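PDB 2IA7: tail lysozyme, putative from Geobacter sulfurreducens, which is of unknown function but probably forms part of a phage-like tail baseplate, as gp25 proteins do, its lysozyme activity being only putative. Local coordinates for residues 33-42 / 79-90. Sequence-based numbering, arbitrary orientation.
Sequences DIAESIRIIL and VKEALILWEPRI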
loop_
_atom_site.group_PDB
_atom_site.type_symbol
_atom_site.label_atom_id
_atom_site.label_comp_id
_atom_site.label_asym_id
_atom_site.label_seq_id
_atom_site.Cartn_x
_atom_site.Cartn_y
_atom_site.Cartn_z
ATOM N N ASP A 33 -3.450 -13.716 -5.117
ATOM C CA ASP A 33 -2.434 -13.713 -4.053
ATOM C C ASP A 33 -1.620 -12.416 -4.024
ATOM O O ASP A 33 -1.280 -11.967 -2.971
ATOM C CB ASP A 33 -1.498 -14.891 -4.221
ATOM C CG ASP A 33 -0.568 -15.081 -3.038
ATOM O OD1 ASP A 33 -1.056 -15.411 -1.940
ATOM O OD2 ASP A 33 0.648 -14.931 -3.179
ATOM N N ILE A 34 -1.305 -11.857 -5.199
ATOM C CA ILE A 34 -0.600 -10.582 -5.314
ATOM C C ILE A 34 -1.416 -9.452 -4.729
ATOM O O ILE A 34 -0.898 -8.616 -3.976
ATOM C CB ILE A 34 -0.233 -10.316 -6.781
ATOM C CG1 ILE A 34 0.913 -11.247 -7.164
ATOM C CG2 ILE A 34 0.172 -8.834 -6.991
ATOM C CD1 ILE A 34 1.168 -11.262 -8.665
ATOM N N ALA A 35 -2.710 -9.381 -5.073
ATOM C CA ALA A 35 -3.570 -8.331 -4.528
ATOM C C ALA A 35 -3.644 -8.418 -3.007
ATOM O O ALA A 35 -3.465 -7.425 -2.305
ATOM C CB ALA A 35 -4.956 -8.405 -5.126
ATOM N N GLU A 36 -3.763 -9.642 -2.500
ATOM C CA GLU A 36 -3.756 -9.857 -1.056
ATOM C C GLU A 36 -2.426 -9.456 -0.419
ATOM O O GLU A 36 -2.396 -8.843 0.626
ATOM C CB GLU A 36 -4.095 -11.307 -0.766
ATOM C CG GLU A 36 -4.266 -11.615 0.686
ATOM C CD GLU A 36 -4.587 -13.076 0.901
ATOM O OE1 GLU A 36 -3.645 -13.864 0.958
ATOM O OE2 GLU A 36 -5.782 -13.418 0.978
ATOM N N SER A 37 -1.342 -9.838 -1.064
ATOM C CA SER A 37 0.005 -9.486 -0.615
ATOM C C SER A 37 0.214 -7.955 -0.512
ATOM O O SER A 37 0.710 -7.453 0.499
ATOM C CB SER A 37 1.070 -10.088 -1.539
ATOM O OG SER A 37 2.358 -9.618 -1.151
ATOM N N ILE A 38 -0.202 -7.230 -1.540
ATOM C CA ILE A 38 -0.193 -5.789 -1.524
ATOM C C ILE A 38 -0.938 -5.260 -0.291
ATOM O O ILE A 38 -0.400 -4.444 0.464
ATOM C CB ILE A 38 -0.796 -5.166 -2.785
ATOM C CG1 ILE A 38 0.133 -5.441 -3.981
ATOM C CG2 ILE A 38 -0.924 -3.670 -2.633
ATOM C CD1 ILE A 38 -0.544 -5.148 -5.345
ATOM N N ARG A 39 -2.095 -5.795 -0.034
ATOM C CA ARG A 39 -2.857 -5.333 1.115
ATOM C C ARG A 39 -2.193 -5.661 2.428
ATOM O O ARG A 39 -2.278 -4.898 3.382
ATOM C CB ARG A 39 -4.288 -5.872 1.070
ATOM C CG ARG A 39 -5.100 -5.368 -0.122
ATOM C CD ARG A 39 -6.546 -5.842 -0.120
ATOM N NE ARG A 39 -6.780 -7.288 -0.211
ATOM C CZ ARG A 39 -7.041 -7.989 -1.323
ATOM N NH1 ARG A 39 -7.227 -7.418 -2.502
ATOM N NH2 ARG A 39 -7.284 -9.286 -1.193
ATOM N N ILE A 40 -1.603 -6.855 2.523
ATOM C CA ILE A 40 -0.847 -7.256 3.723
ATOM C C ILE A 40 0.311 -6.338 3.974
ATOM O O ILE A 40 0.497 -5.852 5.081
ATOM C CB ILE A 40 -0.367 -8.707 3.642
ATOM C CG1 ILE A 40 -1.554 -9.675 3.687
ATOM C CG2 ILE A 40 0.579 -9.056 4.743
ATOM C CD1 ILE A 40 -1.204 -11.078 3.214
ATOM N N ILE A 41 1.088 -6.081 2.945
ATOM C CA ILE A 41 2.261 -5.239 3.094
ATOM C C ILE A 41 1.933 -3.839 3.569
ATOM O O ILE A 41 2.525 -3.339 4.510
ATOM C CB ILE A 41 3.053 -5.152 1.761
ATOM C CG1 ILE A 41 3.598 -6.520 1.389
ATOM C CG2 ILE A 41 4.180 -4.092 1.842
ATOM C CD1 ILE A 41 3.851 -6.686 -0.078
ATOM N N LEU A 42 0.926 -3.210 2.939
ATOM C CA LEU A 42 0.575 -1.804 3.250
ATOM C C LEU A 42 -0.084 -1.732 4.650
ATOM O O LEU A 42 0.024 -0.731 5.343
ATOM C CB LEU A 42 -0.275 -1.171 2.173
ATOM C CG LEU A 42 0.339 -1.137 0.771
ATOM C CD1 LEU A 42 -0.571 -0.427 -0.223
ATOM C CD2 LEU A 42 1.762 -0.518 0.859
ATOM N N VAL A 79 4.671 3.889 0.006
ATOM C CA VAL A 79 3.945 2.753 -0.542
ATOM C C VAL A 79 4.798 2.114 -1.626
ATOM O O VAL A 79 4.946 0.885 -1.659
ATOM C CB VAL A 79 2.618 3.236 -1.088
ATOM C CG1 VAL A 79 1.957 2.198 -1.972
ATOM C CG2 VAL A 79 1.692 3.692 0.080
ATOM N N LYS A 80 5.386 2.919 -2.505
ATOM C CA LYS A 80 6.169 2.367 -3.592
ATOM C C LYS A 80 7.284 1.525 -2.984
ATOM O O LYS A 80 7.541 0.386 -3.415
ATOM C CB LYS A 80 6.832 3.465 -4.421
ATOM C CG LYS A 80 5.888 4.229 -5.338
ATOM C CD LYS A 80 6.652 5.403 -5.993
ATOM C CE LYS A 80 5.715 6.360 -6.700
ATOM N NZ LYS A 80 6.526 7.459 -7.288
ATOM N N GLU A 81 8.042 2.113 -2.051
ATOM C CA GLU A 81 9.202 1.393 -1.541
ATOM C C GLU A 81 8.857 0.074 -0.875
ATOM O O GLU A 81 9.559 -0.917 -1.038
ATOM C CB GLU A 81 9.993 2.267 -0.604
ATOM C CG GLU A 81 10.686 3.427 -1.255
ATOM C CD GLU A 81 11.797 3.104 -2.262
ATOM O OE1 GLU A 81 12.206 1.949 -2.552
ATOM O OE2 GLU A 81 12.331 4.106 -2.798
ATOM N N ALA A 82 7.779 0.046 -0.134
ATOM C CA ALA A 82 7.320 -1.175 0.520
ATOM C C ALA A 82 6.931 -2.242 -0.473
ATOM O O ALA A 82 7.274 -3.415 -0.282
ATOM C CB ALA A 82 6.178 -0.851 1.467
ATOM N N LEU A 83 6.240 -1.872 -1.547
ATOM C CA LEU A 83 5.840 -2.818 -2.606
ATOM C C LEU A 83 6.976 -3.354 -3.454
ATOM O O LEU A 83 7.003 -4.528 -3.848
ATOM C CB LEU A 83 4.685 -2.246 -3.431
ATOM C CG LEU A 83 3.412 -1.958 -2.616
ATOM C CD1 LEU A 83 2.284 -1.465 -3.544
ATOM C CD2 LEU A 83 2.873 -3.136 -1.832
ATOM N N ILE A 84 7.935 -2.477 -3.717
ATOM C CA ILE A 84 9.159 -2.877 -4.442
ATOM C C ILE A 84 9.963 -3.874 -3.657
ATOM O O ILE A 84 10.421 -4.857 -4.188
ATOM C CB ILE A 84 10.007 -1.664 -4.770
ATOM C CG1 ILE A 84 9.286 -0.856 -5.831
ATOM C CG2 ILE A 84 11.428 -2.075 -5.228
ATOM C CD1 ILE A 84 9.904 0.513 -6.046
ATOM N N LEU A 85 10.121 -3.628 -2.370
ATOM C CA LEU A 85 10.849 -4.524 -1.512
ATOM C C LEU A 85 10.114 -5.846 -1.309
ATOM O O LEU A 85 10.766 -6.907 -1.374
ATOM C CB LEU A 85 11.106 -3.845 -0.186
ATOM C CG LEU A 85 11.954 -4.615 0.811
ATOM C CD1 LEU A 85 13.323 -5.010 0.242
ATOM C CD2 LEU A 85 12.120 -3.754 2.059
ATOM N N TRP A 86 8.827 -5.844 -0.991
ATOM C CA TRP A 86 8.138 -7.044 -0.503
ATOM C C TRP A 86 7.253 -7.730 -1.523
ATOM O O TRP A 86 6.786 -8.821 -1.241
ATOM C CB TRP A 86 7.338 -6.687 0.748
ATOM C CG TRP A 86 8.224 -6.256 1.856
ATOM C CD1 TRP A 86 8.334 -5.018 2.393
ATOM C CD2 TRP A 86 9.182 -7.079 2.546
ATOM N NE1 TRP A 86 9.299 -5.018 3.408
ATOM C CE2 TRP A 86 9.812 -6.275 3.511
ATOM C CE3 TRP A 86 9.525 -8.437 2.462
ATOM C CZ2 TRP A 86 10.807 -6.763 4.355
ATOM C CZ3 TRP A 86 10.499 -8.919 3.317
ATOM C CH2 TRP A 86 11.117 -8.082 4.249
ATOM N N GLU A 87 7.033 -7.133 -2.695
ATOM C CA GLU A 87 6.173 -7.778 -3.710
ATOM C C GLU A 87 6.848 -7.750 -5.092
ATOM O O GLU A 87 6.457 -6.967 -5.978
ATOM C CB GLU A 87 4.791 -7.192 -3.759
ATOM C CG GLU A 87 3.814 -8.021 -4.628
ATOM C CD GLU A 87 4.004 -9.494 -4.490
ATOM O OE1 GLU A 87 3.371 -10.073 -3.596
ATOM O OE2 GLU A 87 4.755 -10.117 -5.276
ATOM N N PRO A 88 7.871 -8.588 -5.255
ATOM C CA PRO A 88 8.645 -8.582 -6.501
ATOM C C PRO A 88 7.912 -9.100 -7.722
ATOM O O PRO A 88 8.442 -9.028 -8.868
ATOM C CB PRO A 88 9.849 -9.469 -6.149
ATOM C CG PRO A 88 9.392 -10.352 -5.098
ATOM C CD PRO A 88 8.425 -9.522 -4.273
ATOM N N ARG A 89 6.743 -9.676 -7.539
ATOM C CA ARG A 89 5.958 -10.234 -8.669
ATOM C C ARG A 89 5.294 -9.161 -9.525
ATOM O O ARG A 89 4.826 -9.453 -10.615
ATOM C CB ARG A 89 4.890 -11.176 -8.146
ATOM C CG ARG A 89 5.461 -12.462 -7.597
ATOM C CD ARG A 89 4.412 -13.375 -7.030
ATOM N NE ARG A 89 3.796 -12.758 -5.864
ATOM C CZ ARG A 89 2.844 -13.307 -5.141
ATOM N NH1 ARG A 89 2.379 -14.514 -5.430
ATOM N NH2 ARG A 89 2.350 -12.651 -4.095
ATOM N N ILE A 90 5.354 -7.916 -9.071
ATOM C CA ILE A 90 4.775 -6.775 -9.803
ATOM C C ILE A 90 5.772 -5.712 -10.173
ATOM O O ILE A 90 6.794 -5.586 -9.516
ATOM C CB ILE A 90 3.579 -6.163 -9.010
ATOM C CG1 ILE A 90 4.038 -5.382 -7.774
ATOM C CG2 ILE A 90 2.585 -7.272 -8.648
ATOM C CD1 ILE A 90 2.905 -4.776 -6.947
#
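Leu83 sends CD2 into the angle between the two helices, 3.9 Å from both Ile38 CG2 and Leu42 CD2, and Val79 CG1 adds a second methyl against Leu42. The helix segments cross at 125°, 9.8 Å apart at closest. Ala82's short side chain lets Ile41 CG2 come up to its CB at 3.8 Å, while Ile41 CD1 reaches Trp86 CB and Glu87 CB. Packing is tightest where Ile34 CG2 slides past Ile90 CG2, just 3.3 Å away.

Toward solvent, around exposed Asp33, polar groups take over. Arg89 points NH1 and NH2 at one oxygen, Asp33 OD2, through rather bent bonds. NH2, shared between both acids, joins NE in holding buried Glu87 side-on, one nitrogen to each carboxylate oxygen. Glu87 CG lies opposite its backbone N (chi1 -170°) and the chain bends at chi2, bringing OE1 within 2.7 Å of Ser37 OG, a short hydroxyl donor close to its helix. Ile34 CG1 covers one guanidinium face, leaving the N-H groups to bond in plane. The beta turn Glu87–Ile90 leads into strand 90-98, which Val79 and Leu83 touch; Ile38 and Leu42 meet strands 106-115 and 120-129, so both helices pack on the antiparallel sheet, consistent with a gp25-like alpha+beta fold.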